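Phage-like element PBSX protein XkdH (Bacillus subtilis, PDB 3F3B) is of unknown function but, as a product of the defective prophage PBSX with a phage-barrel type domain, is probably a component of the phage-like particle. Local coordinates at residues Ile13-Ala18 with Pro43-Val48; Arg83-Ile88 with Ile96-Lys101. All coordinates share one frame; numbering follows the deposited sequence.

Contact 1 of 2, residues Ile13-Ala18 with Pro43-Val48; sequences IYHEAA and PDEQDV
Chi1 of -72° sets Asp44 CG beside its own backbone N and points OD2 at the backbone of His15, where it takes the N-H at 2.8 Å from His15 N, nearly straight (172°). Chi1 of -60° on Tyr14 likewise sets CG opposite its carbonyl carbon and brings the ring alongside Pro43. The two side chains point the same way; Pro43 CA sits over one ring face, a CH-pi contact 3.9 Å from the ring centroid, while Pro43 CG lies 3.4 Å from Tyr14 CZ. The 43-48 chain bulges against strand 9-19: Asp44 and Glu45 both face Ile13, a classic beta bulge, and Ile13 O accepts from Asp44 N (2.9 Å) and Glu45 N (3.3 Å), while Ile13 N donates to Glu45 O. A water bridges Asp44 OD2 and His15 O, so OD2 receives two hydrogen bonds. The His15 ring carries Glu45 OE1 at its edge, 3.1 Å from NE2; its ND1 bonds to Asp86, and Glu45 OE2 to Asp81 N. On the buried side, Ile13 CD1 meets Val48 CG2 at 3.9 Å, the two side chains crossing at about a right angle against Phe76.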
loop_
_atom_site.group_PDB
_atom_site.type_symbol
_atom_site.label_atom_id
_atom_site.label_comp_id
_atom_site.label_asym_id
_atom_site.label_seq_id
_atom_site.Cartn_x
_atom_site.Cartn_y
_atom_site.Cartn_z
ATOM N N ILE A 13 -6.199 -1.928 4.209
ATOM C CA ILE A 13 -5.934 -1.356 2.907
ATOM C C ILE A 13 -6.718 -0.057 2.701
ATOM O O ILE A 13 -7.882 0.043 3.080
ATOM C CB ILE A 13 -6.303 -2.374 1.806
ATOM C CG1 ILE A 13 -5.599 -3.708 2.077
ATOM C CG2 ILE A 13 -5.874 -1.859 0.453
ATOM C CD1 ILE A 13 -6.028 -4.852 1.153
ATOM N N TYR A 14 -6.060 0.928 2.098
ATOM C CA TYR A 14 -6.652 2.233 1.811
ATOM C C TYR A 14 -6.475 2.514 0.330
ATOM O O TYR A 14 -5.359 2.433 -0.194
ATOM C CB TYR A 14 -5.934 3.354 2.577
ATOM C CG TYR A 14 -5.945 3.229 4.081
ATOM C CD1 TYR A 14 -6.624 4.158 4.871
ATOM C CD2 TYR A 14 -5.252 2.198 4.718
ATOM C CE1 TYR A 14 -6.610 4.065 6.262
ATOM C CE2 TYR A 14 -5.233 2.090 6.102
ATOM C CZ TYR A 14 -5.913 3.025 6.872
ATOM O OH TYR A 14 -5.906 2.905 8.245
ATOM N N HIS A 15 -7.561 2.876 -0.339
ATOM C CA HIS A 15 -7.498 3.176 -1.757
ATOM C C HIS A 15 -7.363 4.669 -2.019
ATOM O O HIS A 15 -7.933 5.489 -1.299
ATOM C CB HIS A 15 -8.753 2.668 -2.455
ATOM C CG HIS A 15 -8.998 1.207 -2.270
ATOM N ND1 HIS A 15 -7.993 0.267 -2.362
ATOM C CD2 HIS A 15 -10.141 0.518 -2.055
ATOM C CE1 HIS A 15 -8.508 -0.938 -2.214
ATOM N NE2 HIS A 15 -9.810 -0.815 -2.027
ATOM N N GLU A 16 -6.599 5.022 -3.046
ATOM C CA GLU A 16 -6.454 6.419 -3.412
ATOM C C GLU A 16 -7.850 6.848 -3.858
ATOM O O GLU A 16 -8.571 6.071 -4.485
ATOM C CB GLU A 16 -5.459 6.572 -4.569
ATOM C CG GLU A 16 -4.011 6.269 -4.196
ATOM C CD GLU A 16 -3.331 7.423 -3.462
ATOM O OE1 GLU A 16 -4.005 8.098 -2.649
ATOM O OE2 GLU A 16 -2.119 7.648 -3.687
ATOM N N ALA A 17 -8.246 8.068 -3.526
ATOM C CA ALA A 17 -9.566 8.542 -3.915
ATOM C C ALA A 17 -9.525 9.997 -4.356
ATOM O O ALA A 17 -8.705 10.781 -3.875
ATOM C CB ALA A 17 -10.551 8.371 -2.752
ATOM N N ALA A 18 -10.402 10.347 -5.291
ATOM C CA ALA A 18 -10.476 11.717 -5.778
ATOM C C ALA A 18 -11.219 12.515 -4.716
ATOM O O ALA A 18 -12.311 12.125 -4.293
ATOM C CB ALA A 18 -11.223 11.770 -7.099
ATOM N N PRO A 43 -9.765 2.721 7.072
ATOM C CA PRO A 43 -9.489 1.669 6.096
ATOM C C PRO A 43 -10.697 1.314 5.242
ATOM O O PRO A 43 -11.829 1.270 5.738
ATOM C CB PRO A 43 -9.056 0.503 6.977
ATOM C CG PRO A 43 -8.438 1.189 8.157
ATOM C CD PRO A 43 -9.418 2.275 8.432
ATOM N N ASP A 44 -10.456 1.062 3.956
ATOM C CA ASP A 44 -11.535 0.669 3.060
ATOM C C ASP A 44 -11.784 -0.820 3.301
ATOM O O ASP A 44 -12.920 -1.288 3.297
ATOM C CB ASP A 44 -11.144 0.931 1.606
ATOM C CG ASP A 44 -11.128 2.414 1.268
ATOM O OD1 ASP A 44 -12.168 3.075 1.471
ATOM O OD2 ASP A 44 -10.090 2.926 0.800
ATOM N N GLU A 45 -10.702 -1.555 3.522
ATOM C CA GLU A 45 -10.772 -2.985 3.796
ATOM C C GLU A 45 -10.036 -3.184 5.120
ATOM O O GLU A 45 -9.068 -2.488 5.409
ATOM C CB GLU A 45 -10.110 -3.778 2.666
ATOM C CG GLU A 45 -10.958 -3.872 1.400
ATOM C CD GLU A 45 -10.178 -4.401 0.205
ATOM O OE1 GLU A 45 -9.657 -3.587 -0.593
ATOM O OE2 GLU A 45 -10.075 -5.637 0.069
ATOM N N GLN A 46 -10.490 -4.134 5.925
ATOM C CA GLN A 46 -9.880 -4.333 7.229
ATOM C C GLN A 46 -9.458 -5.765 7.532
ATOM O O GLN A 46 -10.110 -6.725 7.119
ATOM C CB GLN A 46 -10.871 -3.855 8.292
ATOM C CG GLN A 46 -10.270 -3.033 9.404
ATOM C CD GLN A 46 -11.279 -2.102 10.052
ATOM O OE1 GLN A 46 -10.963 -1.417 11.020
ATOM N NE2 GLN A 46 -12.497 -2.064 9.514
ATOM N N ASP A 47 -8.358 -5.891 8.266
ATOM C CA ASP A 47 -7.841 -7.191 8.670
ATOM C C ASP A 47 -7.844 -8.200 7.516
ATOM O O ASP A 47 -8.325 -9.326 7.650
ATOM C CB ASP A 47 -8.675 -7.698 9.853
ATOM C CG ASP A 47 -8.107 -8.956 10.479
ATOM O OD1 ASP A 47 -6.872 -9.014 10.676
ATOM O OD2 ASP A 47 -8.889 -9.886 10.786
ATOM N N VAL A 48 -7.296 -7.786 6.377
ATOM C CA VAL A 48 -7.242 -8.640 5.197
ATOM C C VAL A 48 -6.076 -9.624 5.292
ATOM O O VAL A 48 -4.960 -9.237 5.653
ATOM C CB VAL A 48 -7.073 -7.797 3.911
ATOM C CG1 VAL A 48 -7.128 -8.695 2.686
ATOM C CG2 VAL A 48 -8.154 -6.740 3.841
HETATM O O HOH W 1 -10.714 5.249 -0.714
#

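Contact 2 of 2, residues Arg83-Ile88 with Ile96-Lys101; sequences RVNDKI and ILKLPK
Antiparallel pairing of Lys87 with Ile96, a non-hydrogen-bonded pair, continues back past the start of strand 87-90 into the type II turn Arg83-Asp86 through two backbone bonds, Leu97 N to Asp86 O at 3.0 Å and Asn85 N to Leu97 O at 2.8 Å. Asn85, with a positive phi of 78°, occupies the third position of that turn. Asp86 O has a further neighbour, the CA-H of Ile96, with CA 3.3 Å away. Leu97 is the main apolar side chain: its CD1 branch packs against Asp86 CB at 3.5 Å, the two side chains meeting at a slant, and its CD2 touches Ile88 CG2 at 4.0 Å about at right angles. Leu97 also reaches Val110 and Ala112 of strand 107-114. On the face carrying Lys87 and Ile96, Ile96 CD1 rests on Lys87 CB at 3.8 Å. Val84, its CG1 opposite the backbone N (chi1 169°), turns that methyl against the carbonyl oxygens of Leu97 and Lys98, the latter 3.2 Å from CG1. Asp86 OD2 accepts Arg83 N at 2.8 Å from above the carboxylate plane, although the carboxylate crowds Arg83 O in the model and its exact placement is less sure. Its other oxygen, OD1, is met by His15 ND1, so that this buried acidic group ties the turn to strand 9-19.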
loop_
_atom_site.group_PDB
_atom_site.type_symbol
_atom_site.label_atom_id
_atom_site.label_comp_id
_atom_site.label_asym_id
_atom_site.label_seq_id
_atom_site.Cartn_x
_atom_site.Cartn_y
_atom_site.Cartn_z
ATOM N N ARG A 83 -5.737 -2.540 -5.522
ATOM C CA ARG A 83 -5.492 -1.496 -6.514
ATOM C C ARG A 83 -4.085 -0.947 -6.331
ATOM O O ARG A 83 -3.595 -0.860 -5.216
ATOM C CB ARG A 83 -6.494 -0.354 -6.340
ATOM C CG ARG A 83 -7.938 -0.787 -6.332
ATOM C CD ARG A 83 -8.848 0.379 -5.982
ATOM N NE ARG A 83 -10.183 -0.085 -5.626
ATOM C CZ ARG A 83 -11.169 0.704 -5.216
ATOM N NH1 ARG A 83 -10.976 2.011 -5.107
ATOM N NH2 ARG A 83 -12.346 0.180 -4.892
ATOM N N VAL A 84 -3.425 -0.574 -7.418
ATOM C CA VAL A 84 -2.085 -0.035 -7.273
ATOM C C VAL A 84 -2.190 1.338 -6.608
ATOM O O VAL A 84 -3.194 2.043 -6.752
ATOM C CB VAL A 84 -1.350 0.053 -8.633
ATOM C CG1 VAL A 84 -0.078 0.860 -8.493
ATOM C CG2 VAL A 84 -1.003 -1.353 -9.111
ATOM N N ASN A 85 -1.150 1.685 -5.858
ATOM C CA ASN A 85 -1.085 2.933 -5.120
ATOM C C ASN A 85 -1.921 2.794 -3.861
ATOM O O ASN A 85 -2.172 3.771 -3.154
ATOM C CB ASN A 85 -1.561 4.106 -5.975
ATOM C CG ASN A 85 -0.627 4.386 -7.130
ATOM O OD1 ASN A 85 0.573 4.576 -6.940
ATOM N ND2 ASN A 85 -1.172 4.407 -8.341
ATOM N N ASP A 86 -2.362 1.570 -3.586
ATOM C CA ASP A 86 -3.117 1.305 -2.372
ATOM C C ASP A 86 -2.131 1.475 -1.237
ATOM O O ASP A 86 -0.933 1.235 -1.420
ATOM C CB ASP A 86 -3.588 -0.148 -2.305
ATOM C CG ASP A 86 -4.949 -0.351 -2.885
ATOM O OD1 ASP A 86 -5.587 0.656 -3.274
ATOM O OD2 ASP A 86 -5.375 -1.526 -2.946
ATOM N N LYS A 87 -2.619 1.883 -0.073
ATOM C CA LYS A 87 -1.753 1.994 1.093
ATOM C C LYS A 87 -2.167 0.855 2.013
ATOM O O LYS A 87 -3.346 0.723 2.348
ATOM C CB LYS A 87 -1.947 3.322 1.828
ATOM C CG LYS A 87 -1.198 3.380 3.168
ATOM C CD LYS A 87 -1.240 4.763 3.814
ATOM C CE LYS A 87 -2.650 5.160 4.227
ATOM N NZ LYS A 87 -2.668 6.502 4.858
ATOM N N ILE A 88 -1.222 0.009 2.396
ATOM C CA ILE A 88 -1.565 -1.074 3.299
ATOM C C ILE A 88 -0.805 -0.865 4.599
ATOM O O ILE A 88 0.348 -0.427 4.598
ATOM C CB ILE A 88 -1.222 -2.474 2.720
ATOM C CG1 ILE A 88 0.295 -2.684 2.706
ATOM C CG2 ILE A 88 -1.814 -2.619 1.320
ATOM C CD1 ILE A 88 0.712 -4.111 2.389
ATOM N N ILE A 96 3.072 0.939 0.129
ATOM C CA ILE A 96 2.315 1.325 -1.048
ATOM C C ILE A 96 2.497 0.244 -2.095
ATOM O O ILE A 96 3.607 -0.244 -2.284
ATOM C CB ILE A 96 2.812 2.657 -1.642
ATOM C CG1 ILE A 96 2.805 3.741 -0.564
ATOM C CG2 ILE A 96 1.906 3.076 -2.805
ATOM C CD1 ILE A 96 1.456 3.898 0.127
ATOM N N LEU A 97 1.411 -0.146 -2.755
ATOM C CA LEU A 97 1.498 -1.152 -3.809
ATOM C C LEU A 97 2.048 -0.428 -5.041
ATOM O O LEU A 97 1.414 0.475 -5.570
ATOM C CB LEU A 97 0.117 -1.753 -4.078
ATOM C CG LEU A 97 -0.569 -2.242 -2.795
ATOM C CD1 LEU A 97 -1.804 -3.048 -3.152
ATOM C CD2 LEU A 97 0.391 -3.093 -1.965
ATOM N N LYS A 98 3.234 -0.824 -5.493
ATOM C CA LYS A 98 3.869 -0.144 -6.616
ATOM C C LYS A 98 3.699 -0.773 -7.981
ATOM O O LYS A 98 2.812 -0.391 -8.745
ATOM C CB LYS A 98 5.364 0.038 -6.337
ATOM C CG LYS A 98 5.665 0.591 -4.945
ATOM C CD LYS A 98 4.896 1.874 -4.645
ATOM C CE LYS A 98 5.396 3.054 -5.468
ATOM N NZ LYS A 98 4.672 4.313 -5.126
ATOM N N LEU A 99 4.576 -1.714 -8.306
ATOM C CA LEU A 99 4.511 -2.370 -9.604
ATOM C C LEU A 99 3.109 -2.922 -9.834
ATOM O O LEU A 99 2.313 -3.023 -8.893
ATOM C CB LEU A 99 5.553 -3.492 -9.684
ATOM C CG LEU A 99 7.020 -3.047 -9.657
ATOM C CD1 LEU A 99 7.216 -1.911 -10.665
ATOM C CD2 LEU A 99 7.413 -2.583 -8.263
ATOM N N PRO A 100 2.783 -3.269 -11.092
ATOM C CA PRO A 100 1.474 -3.814 -11.459
ATOM C C PRO A 100 1.180 -5.087 -10.687
ATOM O O PRO A 100 2.104 -5.780 -10.252
ATOM C CB PRO A 100 1.622 -4.088 -12.952
ATOM C CG PRO A 100 2.576 -3.045 -13.383
ATOM C CD PRO A 100 3.613 -3.079 -12.290
ATOM N N LYS A 101 -0.104 -5.388 -10.511
ATOM C CA LYS A 101 -0.503 -6.599 -9.815
ATOM C C LYS A 101 -0.826 -7.646 -10.870
ATOM O O LYS A 101 -0.888 -7.339 -12.058
ATOM C CB LYS A 101 -1.741 -6.351 -8.949
ATOM C CG LYS A 101 -3.005 -6.056 -9.728
ATOM C CD LYS A 101 -4.237 -6.092 -8.836
ATOM C CE LYS A 101 -5.509 -5.839 -9.653
ATOM N NZ LYS A 101 -6.764 -6.073 -8.872
#

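Overall arrangement
Contacts 1 and 2 follow one another along the chain, their centres about 11 Å apart, and meet because strands 9-19 and 87-90 are neighbours in the same curled antiparallel sheet. Strand 9-19 therefore has the 43-48 segment on one edge and the 87-90 hairpin strand on the other, joined to the latter by Tyr14 N and Lys87 O at 2.7 Å. Between side chains, the 2.6 Å approach of His15 ND1 to Asp86 OD1 links the two contacts, and Lys87 forms a cation-pi contact with Tyr14. Arg83 CZ lies 3.3 Å from His15 CD2. Both contacts belong to the DUF3599 family region.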